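Long-range contact in acyl-coenzyme A oxidase 1 (Yarrowia lipolytica, PDB 5Y9D), which uses FAD to oxidise saturated acyl-CoAs to trans-2-enoyl-CoAs in peroxisomal fatty acid beta-oxidation, passing the electrons to oxygen to form hydrogen peroxide: residues T203-T215 / G254-G268. Residues are numbered along the deposited sequence; the frame is centred on the assembly and turned at random.
Sequences TKWWIGGAAHTST and GDIGKKMGRDGVDNG. With FAD (flavin-adenine dinucleotide), chain C.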
ATOM      1  N   THR A 203       6.021  18.339 -22.400  1.00 20.17           N
ATOM      2  CA  THR A 203       4.820  18.861 -21.761  1.00 20.36           C
ATOM      3  C   THR A 203       5.092  18.854 -20.218  1.00 20.66           C
ATOM      4  O   THR A 203       5.557  17.855 -19.679  1.00 18.42           O
ATOM      5  CB  THR A 203       3.548  18.074 -22.169  1.00 20.75           C
ATOM      6  OG1 THR A 203       3.342  18.117 -23.603  1.00 21.11           O
ATOM      7  CG2 THR A 203       2.289  18.642 -21.512  1.00 21.25           C
ATOM      8  N   LYS A 204       4.884  19.993 -19.543  1.00 20.51           N
ATOM      9  CA  LYS A 204       4.982  20.037 -18.074  1.00 21.48           C
ATOM     10  C   LYS A 204       3.837  19.210 -17.575  1.00 20.96           C
ATOM     11  O   LYS A 204       2.785  19.182 -18.200  1.00 21.75           O
ATOM     12  CB  LYS A 204       4.846  21.449 -17.529  1.00 21.69           C
ATOM     13  CG  LYS A 204       5.954  22.390 -17.912  1.00 22.06           C
ATOM     14  CD  LYS A 204       7.266  21.961 -17.307  1.00 23.35           C
ATOM     15  CE  LYS A 204       8.422  22.818 -17.761  1.00 23.83           C
ATOM     16  NZ  LYS A 204       9.602  22.494 -16.907  1.00 25.14           N
ATOM     17  N   TRP A 205       4.046  18.486 -16.499  1.00 21.28           N
ATOM     18  CA  TRP A 205       3.147  17.368 -16.151  1.00 21.55           C
ATOM     19  C   TRP A 205       3.019  17.188 -14.655  1.00 22.75           C
ATOM     20  O   TRP A 205       3.998  17.386 -13.929  1.00 24.60           O
ATOM     21  CB  TRP A 205       3.662  16.098 -16.748  1.00 21.21           C
ATOM     22  CG  TRP A 205       2.591  15.130 -16.883  1.00 22.35           C
ATOM     23  CD1 TRP A 205       2.216  14.208 -15.974  1.00 23.32           C
ATOM     24  CD2 TRP A 205       1.715  14.984 -17.984  1.00 23.37           C
ATOM     25  NE1 TRP A 205       1.155  13.506 -16.432  1.00 24.38           N
ATOM     26  CE2 TRP A 205       0.828  13.958 -17.674  1.00 23.51           C
ATOM     27  CE3 TRP A 205       1.587  15.638 -19.209  1.00 27.34           C
ATOM     28  CZ2 TRP A 205      -0.183  13.552 -18.536  1.00 25.40           C
ATOM     29  CZ3 TRP A 205       0.574  15.227 -20.076  1.00 27.59           C
ATOM     30  CH2 TRP A 205      -0.286  14.191 -19.733  1.00 25.65           C
ATOM     31  N   TRP A 206       1.800  16.867 -14.210  1.00 23.28           N
ATOM     32  CA  TRP A 206       1.410  16.828 -12.800  1.00 23.08           C
ATOM     33  C   TRP A 206       1.374  18.188 -12.132  1.00 22.74           C
ATOM     34  O   TRP A 206       1.438  18.268 -10.891  1.00 21.72           O
ATOM     35  CB  TRP A 206       2.380  15.936 -11.971  1.00 24.67           C
ATOM     36  CG  TRP A 206       2.300  14.522 -12.329  1.00 23.13           C
ATOM     37  CD1 TRP A 206       3.289  13.731 -12.785  1.00 22.66           C
ATOM     38  CD2 TRP A 206       1.126  13.728 -12.266  1.00 22.05           C
ATOM     39  NE1 TRP A 206       2.803  12.465 -13.024  1.00 23.86           N
ATOM     40  CE2 TRP A 206       1.466  12.451 -12.702  1.00 22.78           C
ATOM     41  CE3 TRP A 206      -0.182  13.986 -11.874  1.00 22.33           C
ATOM     42  CZ2 TRP A 206       0.549  11.433 -12.771  1.00 22.85           C
ATOM     43  CZ3 TRP A 206      -1.101  12.976 -11.943  1.00 22.99           C
ATOM     44  CH2 TRP A 206      -0.732  11.709 -12.391  1.00 23.30           C
ATOM     45  N   ILE A 207       1.337  19.265 -12.900  1.00 20.88           N
ATOM     46  CA  ILE A 207       1.510  20.560 -12.256  1.00 20.67           C
ATOM     47  C   ILE A 207       0.293  20.919 -11.394  1.00 20.28           C
ATOM     48  O   ILE A 207      -0.740  21.333 -11.904  1.00 20.28           O
ATOM     49  CB  ILE A 207       1.758  21.704 -13.264  1.00 21.69           C
ATOM     50  CG1 ILE A 207       2.891  21.354 -14.251  1.00 22.57           C
ATOM     51  CG2 ILE A 207       2.037  23.008 -12.520  1.00 21.18           C
ATOM     52  CD1 ILE A 207       4.148  20.783 -13.637  1.00 22.94           C
ATOM     53  N   GLY A 208       0.420  20.766 -10.085  1.00 20.64           N
ATOM     54  CA  GLY A 208      -0.615  21.225  -9.156  1.00 21.59           C
ATOM     55  C   GLY A 208      -1.075  22.654  -9.380  1.00 23.56           C
ATOM     56  O   GLY A 208      -0.248  23.552  -9.536  1.00 24.89           O
ATOM     57  N   GLY A 209      -2.400  22.856  -9.458  1.00 24.65           N
ATOM     58  CA  GLY A 209      -2.983  24.187  -9.645  1.00 23.17           C
ATOM     59  C   GLY A 209      -3.082  24.642 -11.096  1.00 23.28           C
ATOM     60  O   GLY A 209      -3.871  25.548 -11.432  1.00 20.64           O
ATOM     61  N   ALA A 210      -2.335  23.993 -11.986  1.00 23.05           N
ATOM     62  CA  ALA A 210      -2.291  24.460 -13.357  1.00 23.89           C
ATOM     63  C   ALA A 210      -3.622  24.288 -14.061  1.00 23.85           C
ATOM     64  O   ALA A 210      -4.046  25.176 -14.783  1.00 21.85           O
ATOM     65  CB  ALA A 210      -1.229  23.734 -14.118  1.00 26.41           C
ATOM     66  N   ALA A 211      -4.286  23.153 -13.836  1.00 24.79           N
ATOM     67  CA  ALA A 211      -5.423  22.807 -14.665  1.00 24.99           C
ATOM     68  C   ALA A 211      -6.459  23.890 -14.621  1.00 23.66           C
ATOM     69  O   ALA A 211      -6.905  24.361 -15.648  1.00 25.45           O
ATOM     70  CB  ALA A 211      -6.012  21.470 -14.277  1.00 25.97           C
ATOM     71  N   HIS A 212      -6.765  24.359 -13.431  1.00 24.45           N
ATOM     72  CA  HIS A 212      -7.920  25.202 -13.238  1.00 23.79           C
ATOM     73  C   HIS A 212      -7.711  26.495 -12.453  1.00 25.63           C
ATOM     74  O   HIS A 212      -8.561  27.366 -12.515  1.00 24.23           O
ATOM     75  CB  HIS A 212      -8.973  24.382 -12.516  1.00 23.39           C
ATOM     76  CG  HIS A 212      -9.813  23.531 -13.413  1.00 24.90           C
ATOM     77  ND1 HIS A 212      -9.914  23.737 -14.778  1.00 26.00           N
ATOM     78  CD2 HIS A 212     -10.662  22.518 -13.122  1.00 23.68           C
ATOM     79  CE1 HIS A 212     -10.779  22.872 -15.282  1.00 24.63           C
ATOM     80  NE2 HIS A 212     -11.248  22.129 -14.301  1.00 22.17           N
ATOM     81  N   THR A 213      -6.622  26.649 -11.702  1.00 27.65           N
ATOM     82  CA  THR A 213      -6.592  27.750 -10.725  1.00 27.79           C
ATOM     83  C   THR A 213      -5.457  28.793 -10.865  1.00 27.73           C
ATOM     84  O   THR A 213      -5.667  29.993 -10.667  1.00 29.60           O
ATOM     85  CB  THR A 213      -6.745  27.203  -9.276  1.00 27.34           C
ATOM     86  OG1 THR A 213      -6.136  28.075  -8.317  1.00 30.27           O
ATOM     87  CG2 THR A 213      -6.153  25.909  -9.119  1.00 28.10           C
ATOM     88  N   SER A 214      -4.279  28.352 -11.242  1.00 26.90           N
ATOM     89  CA  SER A 214      -3.129  29.222 -11.250  1.00 26.68           C
ATOM     90  C   SER A 214      -3.133  30.208 -12.372  1.00 27.41           C
ATOM     91  O   SER A 214      -3.500  29.854 -13.522  1.00 26.47           O
ATOM     92  CB  SER A 214      -1.869  28.411 -11.323  1.00 26.36           C
ATOM     93  OG  SER A 214      -1.706  27.743 -10.098  1.00 27.89           O
ATOM     94  N   THR A 215      -2.719  31.438 -12.028  1.00 24.99           N
ATOM     95  CA  THR A 215      -2.531  32.509 -13.018  1.00 25.54           C
ATOM     96  C   THR A 215      -1.089  32.636 -13.494  1.00 24.77           C
ATOM     97  O   THR A 215      -0.836  33.040 -14.606  1.00 22.40           O
ATOM     98  CB  THR A 215      -2.874  33.839 -12.412  1.00 24.10           C
ATOM     99  OG1 THR A 215      -2.027  34.028 -11.274  1.00 23.65           O
ATOM    100  CG2 THR A 215      -4.339  33.836 -12.012  1.00 24.42           C
ATOM    101  N   GLY A 254      -4.344  21.565 -19.880  1.00 22.48           N
ATOM    102  CA  GLY A 254      -5.485  20.693 -19.626  1.00 20.99           C
ATOM    103  C   GLY A 254      -5.332  20.003 -18.305  1.00 20.58           C
ATOM    104  O   GLY A 254      -4.318  20.131 -17.636  1.00 23.02           O
ATOM    105  N   ASP A 255      -6.356  19.271 -17.929  1.00 20.79           N
ATOM    106  CA  ASP A 255      -6.457  18.617 -16.642  1.00 20.83           C
ATOM    107  C   ASP A 255      -6.049  17.176 -16.797  1.00 21.32           C
ATOM    108  O   ASP A 255      -6.533  16.462 -17.673  1.00 21.40           O
ATOM    109  CB  ASP A 255      -7.918  18.697 -16.222  1.00 22.44           C
ATOM    110  CG  ASP A 255      -8.187  18.219 -14.800  1.00 23.00           C
ATOM    111  OD1 ASP A 255      -7.387  17.458 -14.195  1.00 26.45           O
ATOM    112  OD2 ASP A 255      -9.253  18.621 -14.286  1.00 24.24           O
ATOM    113  N   ILE A 256      -5.165  16.729 -15.926  1.00 24.03           N
ATOM    114  CA  ILE A 256      -4.634  15.370 -15.977  1.00 24.27           C
ATOM    115  C   ILE A 256      -5.721  14.419 -15.550  1.00 24.20           C
ATOM    116  O   ILE A 256      -5.663  13.243 -15.855  1.00 28.72           O
ATOM    117  CB  ILE A 256      -3.432  15.193 -15.018  1.00 24.48           C
ATOM    118  CG1 ILE A 256      -2.305  16.148 -15.352  1.00 25.55           C
ATOM    119  CG2 ILE A 256      -2.899  13.793 -15.060  1.00 25.48           C
ATOM    120  CD1 ILE A 256      -1.647  15.837 -16.646  1.00 27.34           C
ATOM    121  N   GLY A 257      -6.670  14.908 -14.768  1.00 25.09           N
ATOM    122  CA  GLY A 257      -7.820  14.108 -14.356  1.00 24.09           C
ATOM    123  C   GLY A 257      -7.555  13.192 -13.182  1.00 24.01           C
ATOM    124  O   GLY A 257      -6.761  13.499 -12.290  1.00 22.73           O
ATOM    125  N   LYS A 258      -8.201  12.035 -13.215  1.00 25.41           N
ATOM    126  CA  LYS A 258      -8.279  11.165 -12.064  1.00 27.65           C
ATOM    127  C   LYS A 258      -6.907  10.723 -11.594  1.00 27.35           C
ATOM    128  O   LYS A 258      -6.114  10.209 -12.358  1.00 30.12           O
ATOM    129  CB  LYS A 258      -9.144   9.951 -12.405  1.00 28.98           C
ATOM    130  CG  LYS A 258      -9.256   8.918 -11.310  1.00 29.42           C
ATOM    131  CD  LYS A 258     -10.373   9.265 -10.337  1.00 32.22           C
ATOM    132  CE  LYS A 258     -10.162   8.558  -9.002  1.00 33.71           C
ATOM    133  NZ  LYS A 258     -11.475   8.143  -8.480  1.00 38.73           N
ATOM    134  N   LYS A 259      -6.646  10.895 -10.313  1.00 27.40           N
ATOM    135  CA  LYS A 259      -5.410  10.406  -9.704  1.00 26.43           C
ATOM    136  C   LYS A 259      -5.769   9.285  -8.769  1.00 25.30           C
ATOM    137  O   LYS A 259      -6.918   8.993  -8.570  1.00 27.65           O
ATOM    138  CB  LYS A 259      -4.749  11.526  -8.918  1.00 27.04           C
ATOM    139  CG  LYS A 259      -4.431  12.722  -9.784  1.00 26.31           C
ATOM    140  CD  LYS A 259      -3.449  13.646  -9.137  1.00 26.94           C
ATOM    141  CE  LYS A 259      -4.038  14.336  -7.928  1.00 25.92           C
ATOM    142  NZ  LYS A 259      -5.131  15.229  -8.341  1.00 27.53           N
ATOM    143  N   MET A 260      -4.780   8.655  -8.182  1.00 26.40           N
ATOM    144  CA  MET A 260      -5.017   7.542  -7.272  1.00 25.49           C
ATOM    145  C   MET A 260      -5.574   8.085  -5.973  1.00 26.02           C
ATOM    146  O   MET A 260      -6.378   7.422  -5.310  1.00 25.18           O
ATOM    147  CB  MET A 260      -3.714   6.796  -7.040  1.00 25.57           C
ATOM    148  CG  MET A 260      -3.681   5.949  -5.788  1.00 25.93           C
ATOM    149  SD  MET A 260      -2.208   4.941  -5.811  1.00 26.43           S
ATOM    150  CE  MET A 260      -2.299   4.104  -4.233  1.00 28.16           C
ATOM    151  N   GLY A 261      -5.104   9.287  -5.604  1.00 26.73           N
ATOM    152  CA  GLY A 261      -5.680  10.088  -4.514  1.00 23.70           C
ATOM    153  C   GLY A 261      -5.479  11.576  -4.774  1.00 24.12           C
ATOM    154  O   GLY A 261      -4.984  11.974  -5.808  1.00 25.15           O
ATOM    155  N   ARG A 262      -5.829  12.392  -3.799  1.00 23.71           N
ATOM    156  CA  ARG A 262      -5.684  13.849  -3.833  1.00 23.99           C
ATOM    157  C   ARG A 262      -6.450  14.481  -4.967  1.00 23.46           C
ATOM    158  O   ARG A 262      -5.995  15.451  -5.617  1.00 22.32           O
ATOM    159  CB  ARG A 262      -4.227  14.302  -3.777  1.00 23.19           C
ATOM    160  CG  ARG A 262      -3.731  14.205  -2.362  1.00 24.63           C
ATOM    161  CD  ARG A 262      -2.285  14.610  -2.219  1.00 25.16           C
ATOM    162  NE  ARG A 262      -1.558  13.768  -1.284  1.00 24.94           N
ATOM    163  CZ  ARG A 262      -0.781  14.193  -0.293  1.00 26.24           C
ATOM    164  NH1 ARG A 262      -0.619  15.474  -0.019  1.00 28.41           N
ATOM    165  NH2 ARG A 262      -0.145  13.315   0.437  1.00 26.53           N
ATOM    166  N   ASP A 263      -7.654  13.967  -5.126  1.00 23.08           N
ATOM    167  CA  ASP A 263      -8.492  14.326  -6.244  1.00 24.43           C
ATOM    168  C   ASP A 263      -8.987  15.739  -6.233  1.00 23.11           C
ATOM    169  O   ASP A 263      -9.335  16.264  -7.287  1.00 23.29           O
ATOM    170  CB  ASP A 263      -9.619  13.317  -6.432  1.00 25.91           C
ATOM    171  CG  ASP A 263      -9.167  12.117  -7.296  1.00 27.98           C
ATOM    172  OD1 ASP A 263      -8.380  12.313  -8.245  1.00 28.42           O
ATOM    173  OD2 ASP A 263      -9.582  10.975  -7.022  1.00 34.60           O
ATOM    174  N   GLY A 264      -8.945  16.376  -5.069  1.00 23.56           N
ATOM    175  CA  GLY A 264      -9.251  17.790  -4.956  1.00 22.98           C
ATOM    176  C   GLY A 264      -8.195  18.711  -5.497  1.00 23.66           C
ATOM    177  O   GLY A 264      -8.394  19.907  -5.487  1.00 25.15           O
ATOM    178  N   VAL A 265      -7.066  18.176  -5.963  1.00 26.07           N
ATOM    179  CA  VAL A 265      -5.941  18.976  -6.481  1.00 25.11           C
ATOM    180  C   VAL A 265      -6.031  18.902  -7.977  1.00 25.11           C
ATOM    181  O   VAL A 265      -6.144  17.826  -8.514  1.00 24.61           O
ATOM    182  CB  VAL A 265      -4.573  18.421  -6.038  1.00 26.67           C
ATOM    183  CG1 VAL A 265      -3.409  19.332  -6.475  1.00 27.78           C
ATOM    184  CG2 VAL A 265      -4.547  18.237  -4.534  1.00 27.57           C
ATOM    185  N   ASP A 266      -5.975  20.055  -8.644  1.00 27.08           N
ATOM    186  CA  ASP A 266      -6.237  20.136 -10.078  1.00 27.48           C
ATOM    187  C   ASP A 266      -4.927  20.134 -10.830  1.00 26.64           C
ATOM    188  O   ASP A 266      -4.426  21.167 -11.247  1.00 28.03           O
ATOM    189  CB  ASP A 266      -7.055  21.384 -10.411  1.00 28.70           C
ATOM    190  CG  ASP A 266      -6.364  22.662  -9.994  1.00 31.00           C
ATOM    191  OD1 ASP A 266      -5.848  22.747  -8.850  1.00 30.07           O
ATOM    192  OD2 ASP A 266      -6.338  23.586 -10.828  1.00 34.48           O
ATOM    193  N   ASN A 267      -4.362  18.953 -10.979  1.00 26.37           N
ATOM    194  CA  ASN A 267      -3.052  18.824 -11.551  1.00 25.66           C
ATOM    195  C   ASN A 267      -3.261  18.886 -13.040  1.00 23.75           C
ATOM    196  O   ASN A 267      -4.099  18.166 -13.603  1.00 21.11           O
ATOM    197  CB  ASN A 267      -2.378  17.519 -11.139  1.00 26.66           C
ATOM    198  CG  ASN A 267      -1.938  17.530  -9.700  1.00 29.11           C
ATOM    199  OD1 ASN A 267      -0.783  17.829  -9.388  1.00 28.79           O
ATOM    200  ND2 ASN A 267      -2.865  17.215  -8.797  1.00 31.93           N
ATOM    201  N   GLY A 268      -2.516  19.775 -13.664  1.00 22.65           N
ATOM    202  CA  GLY A 268      -2.666  20.009 -15.077  1.00 23.52           C
ATOM    203  C   GLY A 268      -1.364  19.815 -15.843  1.00 21.83           C
ATOM    204  O   GLY A 268      -0.268  19.718 -15.276  1.00 21.68           O
TER
HETATM  205  PA  FAD C 701      11.331   8.894 -13.079  1.00 27.47           P
HETATM  206  O1A FAD C 701      10.952   8.730 -14.485  1.00 28.93           O
HETATM  207  O2A FAD C 701      12.475   9.720 -12.684  1.00 31.36           O
HETATM  208  O5B FAD C 701      11.544   7.463 -12.478  1.00 26.96           O
HETATM  209  C5B FAD C 701      10.794   6.319 -12.837  1.00 27.38           C
HETATM  210  C4B FAD C 701      11.281   5.113 -12.051  1.00 28.49           C
HETATM  211  O4B FAD C 701      12.612   4.801 -12.424  1.00 28.79           O
HETATM  212  C3B FAD C 701      11.317   5.387 -10.570  1.00 29.91           C
HETATM  213  O3B FAD C 701      10.840   4.257  -9.870  1.00 34.55           O
HETATM  214  C2B FAD C 701      12.765   5.560 -10.227  1.00 28.02           C
HETATM  215  O2B FAD C 701      13.020   5.033  -8.942  1.00 26.24           O
HETATM  216  C1B FAD C 701      13.470   4.776 -11.302  1.00 27.16           C
HETATM  217  N9A FAD C 701      14.740   5.439 -11.615  1.00 26.99           N
HETATM  218  C8A FAD C 701      14.883   6.643 -12.152  1.00 26.78           C
HETATM  219  N7A FAD C 701      16.171   6.951 -12.295  1.00 26.95           N
HETATM  220  C5A FAD C 701      16.885   5.924 -11.840  1.00 28.95           C
HETATM  221  C6A FAD C 701      18.316   5.589 -11.692  1.00 28.70           C
HETATM  222  N6A FAD C 701      19.276   6.437 -12.075  1.00 27.76           N
HETATM  223  N1A FAD C 701      18.627   4.407 -11.168  1.00 28.17           N
HETATM  224  C2A FAD C 701      17.693   3.555 -10.785  1.00 27.08           C
HETATM  225  N3A FAD C 701      16.389   3.784 -10.880  1.00 27.64           N
HETATM  226  C4A FAD C 701      15.930   4.931 -11.390  1.00 27.45           C
HETATM  227  N1  FAD C 701       5.978  18.072 -10.247  1.00 22.26           N
HETATM  228  C2  FAD C 701       6.039  19.401 -10.222  1.00 23.09           C
HETATM  229  O2  FAD C 701       7.009  19.951 -10.726  1.00 25.96           O
HETATM  230  N3  FAD C 701       5.094  20.151  -9.680  1.00 23.13           N
HETATM  231  C4  FAD C 701       4.020  19.636  -9.115  1.00 22.34           C
HETATM  232  O4  FAD C 701       3.155  20.342  -8.622  1.00 19.68           O
HETATM  233  C4X FAD C 701       3.877  18.185  -9.094  1.00 22.67           C
HETATM  234  N5  FAD C 701       2.824  17.606  -8.542  1.00 22.03           N
HETATM  235  C5X FAD C 701       2.713  16.287  -8.550  1.00 25.35           C
HETATM  236  C6  FAD C 701       1.599  15.728  -7.992  1.00 24.19           C
HETATM  237  C7  FAD C 701       1.448  14.378  -7.984  1.00 24.60           C
HETATM  238  C7M FAD C 701       0.226  13.797  -7.341  1.00 25.75           C
HETATM  239  C8  FAD C 701       2.501  13.526  -8.579  1.00 24.94           C
HETATM  240  C8M FAD C 701       2.389  12.037  -8.592  1.00 25.26           C
HETATM  241  C9  FAD C 701       3.615  14.086  -9.138  1.00 24.71           C
HETATM  242  C9A FAD C 701       3.755  15.442  -9.153  1.00 25.28           C
HETATM  243  N10 FAD C 701       4.878  16.031  -9.729  1.00 25.05           N
HETATM  244  C10 FAD C 701       4.952  17.413  -9.713  1.00 23.34           C
HETATM  245  C1' FAD C 701       5.933  15.236 -10.343  1.00 26.85           C
HETATM  246  C2' FAD C 701       6.708  14.403  -9.337  1.00 26.89           C
HETATM  247  O2' FAD C 701       7.665  15.196  -8.668  1.00 24.79           O
HETATM  248  C3' FAD C 701       7.390  13.271 -10.068  1.00 28.28           C
HETATM  249  O3' FAD C 701       6.483  12.188 -10.096  1.00 31.86           O
HETATM  250  C4' FAD C 701       8.633  12.773  -9.377  1.00 31.24           C
HETATM  251  O4' FAD C 701       9.672  13.737  -9.481  1.00 35.09           O
HETATM  252  C5' FAD C 701       9.082  11.457  -9.989  1.00 34.14           C
HETATM  253  O5' FAD C 701       9.501  11.678 -11.313  1.00 32.39           O
HETATM  254  P   FAD C 701       9.239  10.679 -12.496  1.00 30.67           P
HETATM  255  O1P FAD C 701       7.881  10.180 -12.458  1.00 32.65           O
HETATM  256  O2P FAD C 701       9.739  11.391 -13.673  1.00 32.64           O
HETATM  257  O3P FAD C 701      10.121   9.408 -12.209  1.00 31.55           O
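Ile256 touches two consecutive tryptophans with its two branches. CD1 lies over one face of Trp205, 3.5 Å from the centre of the six-membered ring and 22° off its normal, a CH-pi contact, while CG2 reaches Trp206 CZ3 at 3.7 Å; this beta-branched residue thus serves both indoles at once. The aliphatic stem of Lys259 runs past Trp206 in the opposite direction, CD 3.7 Å from Trp206 CZ3, and bends at chi3 and chi4 to deliver NZ to the carbonyls of Arg262 and Val265, which hold the ammonium inside the loop. Trp206 turns one face to Trp205 CD1 and the opposite face to the flavin; CG anti to its carbonyl carbon (chi1 -67°) lays the indole over the benzenoid side, near FAD C8 and C9. Replacing this indole by an alanine is likely to strip the cover from the flavin around those atoms and leave Ile256 CG2 without its aromatic partner. The surrounding framework is the beta domain of the acyl-CoA dehydrogenase fold, where Ile207 and Gly268 form an antiparallel hydrogen-bonded pair joining strand 204-207 to strand 268-272. Beyond it Gly208 N donates to FAD O4 at 3.1 Å, one of the bonds that hold the flavin, here at its pyrimidine end. Gly268 suits its place because a CB would collide with Ala211 N; Ala211 instead turns its small CB toward the other segment, 3.7 Å from Asp255 CA, and its N donates to Asp266 O at 3.3 Å, from above the carbonyl plane. Gly209 has a positive phi, which favours glycine, and a CB there would strike Ser214 OG. The Asp266 carboxylate accepts from His212 N at OD2 (2.7 Å), though the position of OD2 is less certain, and OD1 forms a salt bridge with Arg127 of helix 122-142.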